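Local coordinates for uncharacterized protein MJ0236 (Methanocaldococcus jannaschii DSM 2661, PDB 2PHP) that probably condenses thiazole and pyrimidine phosphates into thiamine phosphate through its C-terminal ThiN domain, the part crystallised, and phosphorylates hydroxymethylpyrimidine through its N-terminal ThiD section, at residues P91-C96 against R161-D166; K10-L15 against I71-S76. One frame throughout, in Å; residues are numbered along the deposited sequence.

Contact 1 of 2, residues P91-C96 against R161-D166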
loop_
_atom_site.group_PDB
_atom_site.type_symbol
_atom_site.label_atom_id
_atom_site.label_comp_id
_atom_site.label_asym_id
_atom_site.label_seq_id
_atom_site.Cartn_x
_atom_site.Cartn_y
_atom_site.Cartn_z
ATOM N N PRO B 91 10.194 -34.642 2.022
ATOM C CA PRO B 91 9.188 -33.961 2.840
ATOM C C PRO B 91 9.732 -32.789 3.653
ATOM O O PRO B 91 8.958 -32.034 4.235
ATOM C CB PRO B 91 8.641 -35.085 3.718
ATOM C CG PRO B 91 9.842 -35.946 3.922
ATOM C CD PRO B 91 10.438 -36.005 2.528
ATOM N N GLU B 92 11.052 -32.635 3.688
ATOM C CA GLU B 92 11.666 -31.534 4.424
ATOM C C GLU B 92 11.536 -30.216 3.657
ATOM O O GLU B 92 11.674 -29.142 4.230
ATOM C CB GLU B 92 13.156 -31.803 4.674
ATOM C CG GLU B 92 13.487 -32.457 6.008
ATOM C CD GLU B 92 14.990 -32.483 6.276
ATOM O OE1 GLU B 92 15.383 -32.904 7.382
ATOM O OE2 GLU B 92 15.778 -32.087 5.387
ATOM N N ILE B 93 11.285 -30.305 2.359
ATOM C CA ILE B 93 11.151 -29.111 1.522
ATOM C C ILE B 93 9.729 -28.530 1.601
ATOM O O ILE B 93 8.782 -29.119 1.089
ATOM C CB ILE B 93 11.508 -29.455 0.061
ATOM C CG1 ILE B 93 12.966 -29.923 -0.007
ATOM C CG2 ILE B 93 11.300 -28.244 -0.846
ATOM C CD1 ILE B 93 13.980 -28.855 0.422
ATOM N N ARG B 94 9.594 -27.372 2.248
ATOM C CA ARG B 94 8.289 -26.727 2.409
ATOM C C ARG B 94 8.174 -25.327 1.787
ATOM O O ARG B 94 7.110 -24.714 1.857
ATOM C CB ARG B 94 7.937 -26.626 3.902
ATOM C CG ARG B 94 7.962 -27.955 4.636
ATOM C CD ARG B 94 7.627 -27.806 6.115
ATOM N NE ARG B 94 8.631 -27.047 6.866
ATOM C CZ ARG B 94 8.494 -25.776 7.230
ATOM N NH1 ARG B 94 7.392 -25.115 6.918
ATOM N NH2 ARG B 94 9.462 -25.162 7.904
ATOM N N ALA B 95 9.240 -24.822 1.171
ATOM C CA ALA B 95 9.184 -23.473 0.603
ATOM C C ALA B 95 9.775 -23.288 -0.786
ATOM O O ALA B 95 10.684 -24.017 -1.204
ATOM C CB ALA B 95 9.835 -22.483 1.569
ATOM N N CYS B 96 9.266 -22.275 -1.483
ATOM C CA CYS B 96 9.714 -21.963 -2.833
ATOM C C CYS B 96 9.409 -20.519 -3.233
ATOM O O CYS B 96 8.397 -19.941 -2.826
ATOM C CB CYS B 96 9.050 -22.918 -3.828
ATOM S SG CYS B 96 9.394 -22.574 -5.579
ATOM N N ARG B 161 13.370 -21.288 -10.103
ATOM C CA ARG B 161 12.630 -21.523 -8.874
ATOM C C ARG B 161 13.600 -21.998 -7.787
ATOM O O ARG B 161 14.299 -22.995 -7.959
ATOM C CB ARG B 161 11.521 -22.548 -9.141
ATOM C CG ARG B 161 10.632 -22.146 -10.319
ATOM C CD ARG B 161 9.676 -23.243 -10.756
ATOM N NE ARG B 161 8.874 -22.820 -11.908
ATOM C CZ ARG B 161 9.306 -22.809 -13.168
ATOM N NH1 ARG B 161 10.541 -23.212 -13.466
ATOM N NH2 ARG B 161 8.512 -22.362 -14.130
ATOM N N VAL B 162 13.657 -21.251 -6.686
ATOM C CA VAL B 162 14.528 -21.563 -5.559
ATOM C C VAL B 162 13.711 -22.279 -4.473
ATOM O O VAL B 162 12.683 -21.772 -4.027
ATOM C CB VAL B 162 15.166 -20.261 -4.987
ATOM C CG1 VAL B 162 16.043 -20.578 -3.789
ATOM C CG2 VAL B 162 15.990 -19.561 -6.077
ATOM N N LEU B 163 14.167 -23.461 -4.064
ATOM C CA LEU B 163 13.468 -24.255 -3.052
ATOM C C LEU B 163 14.289 -24.367 -1.769
ATOM O O LEU B 163 15.496 -24.123 -1.772
ATOM C CB LEU B 163 13.172 -25.666 -3.589
ATOM C CG LEU B 163 12.333 -25.815 -4.869
ATOM C CD1 LEU B 163 13.159 -25.419 -6.079
ATOM C CD2 LEU B 163 11.873 -27.258 -5.029
ATOM N N GLY B 164 13.634 -24.743 -0.675
ATOM C CA GLY B 164 14.330 -24.870 0.594
ATOM C C GLY B 164 13.427 -25.416 1.681
ATOM O O GLY B 164 12.250 -25.687 1.434
ATOM N N ARG B 165 13.975 -25.570 2.885
ATOM C CA ARG B 165 13.213 -26.106 4.011
ATOM C C ARG B 165 12.112 -25.161 4.478
ATOM O O ARG B 165 11.029 -25.607 4.863
ATOM C CB ARG B 165 14.159 -26.452 5.168
ATOM C CG ARG B 165 15.160 -27.544 4.803
ATOM C CD ARG B 165 15.504 -28.434 5.982
ATOM N NE ARG B 165 16.860 -28.965 5.883
ATOM C CZ ARG B 165 17.926 -28.241 5.544
ATOM N NH1 ARG B 165 17.801 -26.942 5.276
ATOM N NH2 ARG B 165 19.120 -28.818 5.452
ATOM N N ASP B 166 12.396 -23.862 4.457
ATOM C CA ASP B 166 11.412 -22.850 4.827
ATOM C C ASP B 166 11.697 -21.561 4.068
ATOM O O ASP B 166 12.750 -21.418 3.436
ATOM C CB ASP B 166 11.390 -22.592 6.341
ATOM C CG ASP B 166 12.740 -22.191 6.892
ATOM O OD1 ASP B 166 13.384 -21.273 6.330
ATOM O OD2 ASP B 166 13.145 -22.791 7.908
HETATM O O HOH W 1 10.673 -23.239 10.141
#
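Ala95 pairs with Gly164 where strands 95-100 and 159-164 run antiparallel, in a hydrogen-bonded pair: Ala95 N reaches Gly164 O at 3.1 Å, and Gly164 N returns a bond to Ala95 O at 3.1 Å. Cys96 and Leu163 form the neighbouring non-hydrogen-bonded pair. One residue back, Arg94 N also turns to Gly164 O, through a weak bond of 3.2 Å with an N-H...O angle of 129°. Arg94 and Ala95 thus share one partner, Gly164, which defines a classic beta bulge at the edge of this central pairing in the ThiN domain. Next to the bulge, the Arg94 side chain lies by the backbone carbonyl of Arg165. Bent at chi3 (-66°), that chain folds back until its guanidinium lies across Arg165 O, which sits 3.1 Å above the plane and toward its rim, at a poor angle for bonding. Arg94 NH1 is bonded to Glu39 by a salt bridge and to Ser40 O, both on strand 37-40, while NH2 is joined to Asp166 OD2 weakly through a water. With an alanine in place of Arg94, Glu39 would probably lose this charged partner and Arg165 O the flat group beside it. Asp166, at the N-cap of helix 167-185, directs OD1 to Glu169 N. The weak salt bridge from Arg165 NE to Glu92 OE2 spans 3.3 Å, with carboxylate and guanidinium planes 57° apart; Arg165 NH1 has Glu169 as a further partner. Cys96 SG stands 4.4 Å from Leu163 CG and meets Ile79 and Ile83 of helix 77-87. Ala95 points to the other face, against Val170 of helix 167-185.

Contact 2 of 2, residues K10-L15 against I71-S76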
loop_
_atom_site.group_PDB
_atom_site.type_symbol
_atom_site.label_atom_id
_atom_site.label_comp_id
_atom_site.label_asym_id
_atom_site.label_seq_id
_atom_site.Cartn_x
_atom_site.Cartn_y
_atom_site.Cartn_z
ATOM N N LYS B 10 3.843 -20.892 12.837
ATOM C CA LYS B 10 5.247 -20.980 12.469
ATOM C C LYS B 10 5.461 -20.608 11.004
ATOM O O LYS B 10 6.376 -19.856 10.670
ATOM C CB LYS B 10 5.793 -22.382 12.750
ATOM C CG LYS B 10 7.265 -22.554 12.407
ATOM C CD LYS B 10 8.153 -21.794 13.380
ATOM C CE LYS B 10 9.624 -21.967 13.037
ATOM N NZ LYS B 10 10.505 -21.228 13.983
ATOM N N VAL B 11 4.611 -21.137 10.127
ATOM C CA VAL B 11 4.708 -20.853 8.696
ATOM C C VAL B 11 4.509 -19.362 8.407
ATOM O O VAL B 11 5.280 -18.759 7.654
ATOM C CB VAL B 11 3.664 -21.665 7.896
ATOM C CG1 VAL B 11 3.586 -21.159 6.454
ATOM C CG2 VAL B 11 4.038 -23.149 7.908
ATOM N N ILE B 12 3.473 -18.771 8.993
ATOM C CA ILE B 12 3.215 -17.349 8.791
ATOM C C ILE B 12 4.410 -16.521 9.272
ATOM O O ILE B 12 4.798 -15.559 8.616
ATOM C CB ILE B 12 1.944 -16.888 9.540
ATOM C CG1 ILE B 12 0.702 -17.531 8.908
ATOM C CG2 ILE B 12 1.857 -15.359 9.533
ATOM C CD1 ILE B 12 0.518 -17.245 7.441
ATOM N N LYS B 13 4.990 -16.899 10.410
ATOM C CA LYS B 13 6.144 -16.173 10.943
ATOM C C LYS B 13 7.378 -16.296 10.037
ATOM O O LYS B 13 8.138 -15.333 9.883
ATOM C CB LYS B 13 6.511 -16.663 12.353
ATOM C CG LYS B 13 5.594 -16.193 13.464
ATOM C CD LYS B 13 6.207 -16.477 14.838
ATOM C CE LYS B 13 5.168 -16.291 15.941
ATOM N NZ LYS B 13 5.534 -16.986 17.199
ATOM N N ASN B 14 7.577 -17.471 9.442
ATOM C CA ASN B 14 8.721 -17.678 8.560
ATOM C C ASN B 14 8.576 -16.831 7.304
ATOM O O ASN B 14 9.513 -16.157 6.889
ATOM C CB ASN B 14 8.855 -19.153 8.176
ATOM C CG ASN B 14 9.284 -20.013 9.338
ATOM O OD1 ASN B 14 9.984 -19.545 10.240
ATOM N ND2 ASN B 14 8.887 -21.282 9.318
ATOM N N LEU B 15 7.393 -16.867 6.702
ATOM C CA LEU B 15 7.132 -16.082 5.497
ATOM C C LEU B 15 7.282 -14.587 5.771
ATOM O O LEU B 15 7.887 -13.856 4.981
ATOM C CB LEU B 15 5.725 -16.375 4.967
ATOM C CG LEU B 15 5.633 -17.657 4.139
ATOM C CD1 LEU B 15 4.190 -18.099 3.977
ATOM C CD2 LEU B 15 6.286 -17.400 2.791
ATOM N N ILE B 71 -0.074 -12.240 3.426
ATOM C CA ILE B 71 0.288 -13.637 3.473
ATOM C C ILE B 71 -0.920 -14.398 3.977
ATOM O O ILE B 71 -1.422 -14.131 5.060
ATOM C CB ILE B 71 1.470 -13.880 4.405
ATOM C CG1 ILE B 71 2.716 -13.243 3.801
ATOM C CG2 ILE B 71 1.673 -15.366 4.604
ATOM C CD1 ILE B 71 3.946 -13.353 4.668
ATOM N N GLU B 72 -1.388 -15.338 3.169
ATOM C CA GLU B 72 -2.540 -16.130 3.527
ATOM C C GLU B 72 -2.414 -17.531 2.942
ATOM O O GLU B 72 -1.818 -17.720 1.869
ATOM C CB GLU B 72 -3.808 -15.461 2.993
ATOM C CG GLU B 72 -4.027 -14.054 3.525
ATOM C CD GLU B 72 -5.173 -13.978 4.518
ATOM O OE1 GLU B 72 -5.192 -14.789 5.474
ATOM O OE2 GLU B 72 -6.043 -13.098 4.328
ATOM N N PHE B 73 -2.974 -18.507 3.655
ATOM C CA PHE B 73 -2.966 -19.881 3.192
ATOM C C PHE B 73 -3.895 -20.006 1.990
ATOM O O PHE B 73 -4.952 -19.379 1.943
ATOM C CB PHE B 73 -3.432 -20.821 4.307
ATOM C CG PHE B 73 -2.349 -21.189 5.256
ATOM C CD1 PHE B 73 -1.506 -22.263 4.979
ATOM C CD2 PHE B 73 -2.116 -20.422 6.397
ATOM C CE1 PHE B 73 -0.444 -22.565 5.818
ATOM C CE2 PHE B 73 -1.054 -20.715 7.242
ATOM C CZ PHE B 73 -0.216 -21.788 6.955
ATOM N N GLY B 74 -3.498 -20.826 1.026
ATOM C CA GLY B 74 -4.306 -21.009 -0.156
ATOM C C GLY B 74 -4.160 -19.879 -1.148
ATOM O O GLY B 74 -4.796 -19.883 -2.190
ATOM N N ALA B 75 -3.313 -18.905 -0.841
ATOM C CA ALA B 75 -3.137 -17.788 -1.766
ATOM C C ALA B 75 -2.582 -18.210 -3.125
ATOM O O ALA B 75 -3.049 -17.723 -4.152
ATOM C CB ALA B 75 -2.243 -16.703 -1.157
ATOM N N SER B 76 -1.612 -19.127 -3.146
ATOM C CA SER B 76 -1.003 -19.538 -4.415
ATOM C C SER B 76 -1.040 -21.014 -4.834
ATOM O O SER B 76 -0.224 -21.813 -4.387
ATOM C CB SER B 76 0.461 -19.057 -4.455
ATOM O OG SER B 76 1.100 -19.434 -5.670
#
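Asn14 N to Lys10 O, at 2.9 Å, is the shortest polar bond here, a helical one; the next, Leu15 N to Val11 O at 3.0 Å, spaces Val11 and Leu15 one turn apart, both directed at strand 71-73. Across the contact itself the meeting is wholly apolar. Ile71 supplies two branches: its CD1, at the end of an extended chain (chi2 177°), comes to 3.5 Å from Leu15 CB, while its CG2 lies 3.6 Å from Ile12 CD1. The Ile12 and Ile71 side chains run antiparallel past one another, the end methyl of Ile12 resting on the CG2 branch of Ile71. The far end of the Phe73 ring takes up two more contacts, both oblique: Phe73 CZ is 3.9 Å from Val11 CG1, and Phe73 CE2 is 3.8 Å from Ile12 CD1. Ile12 CD1 is therefore wedged between Ile71 and Phe73. After Phe73 the chain leaves the strand in a type II turn from Glu72 to Ala75, and Ser76 caps helix 77-87 through OG to Ile79 N. The axes of 10-15 and 71-73 come within 9.3 Å, their N-to-C directions 148° apart, nearer antiparallel than crossed, with Leu15 reaching strands 50-53 and 37-40 and Ala167 of helix 167-185, and Ile12 meeting Tyr17 of a second subunit.

How the contacts relate
The two contacts, centres about 13 Å apart, both reach one mixed sheet, whose order begins 71-73, 50-53, 37-40, 95-100, 159-164 and so puts two strands between contact 2 at the margin and contact 1 in the interior. Along the chain they come in series: contact 2 closes at residues 71-76, helix 77-87 follows, and contact 1 then opens at residues 91-96. They nevertheless touch, Arg94 NH1 lying 4.0 Å from Val11 CG2, and Glu39 of strand 37-40 takes both Arg94 NH1 and Asn14 ND2. Helices 8-22 and 167-185, the first and last of this construct, also meet here, Asn14 on Ile168 and Leu15 on Ala167, next to strand 37-40.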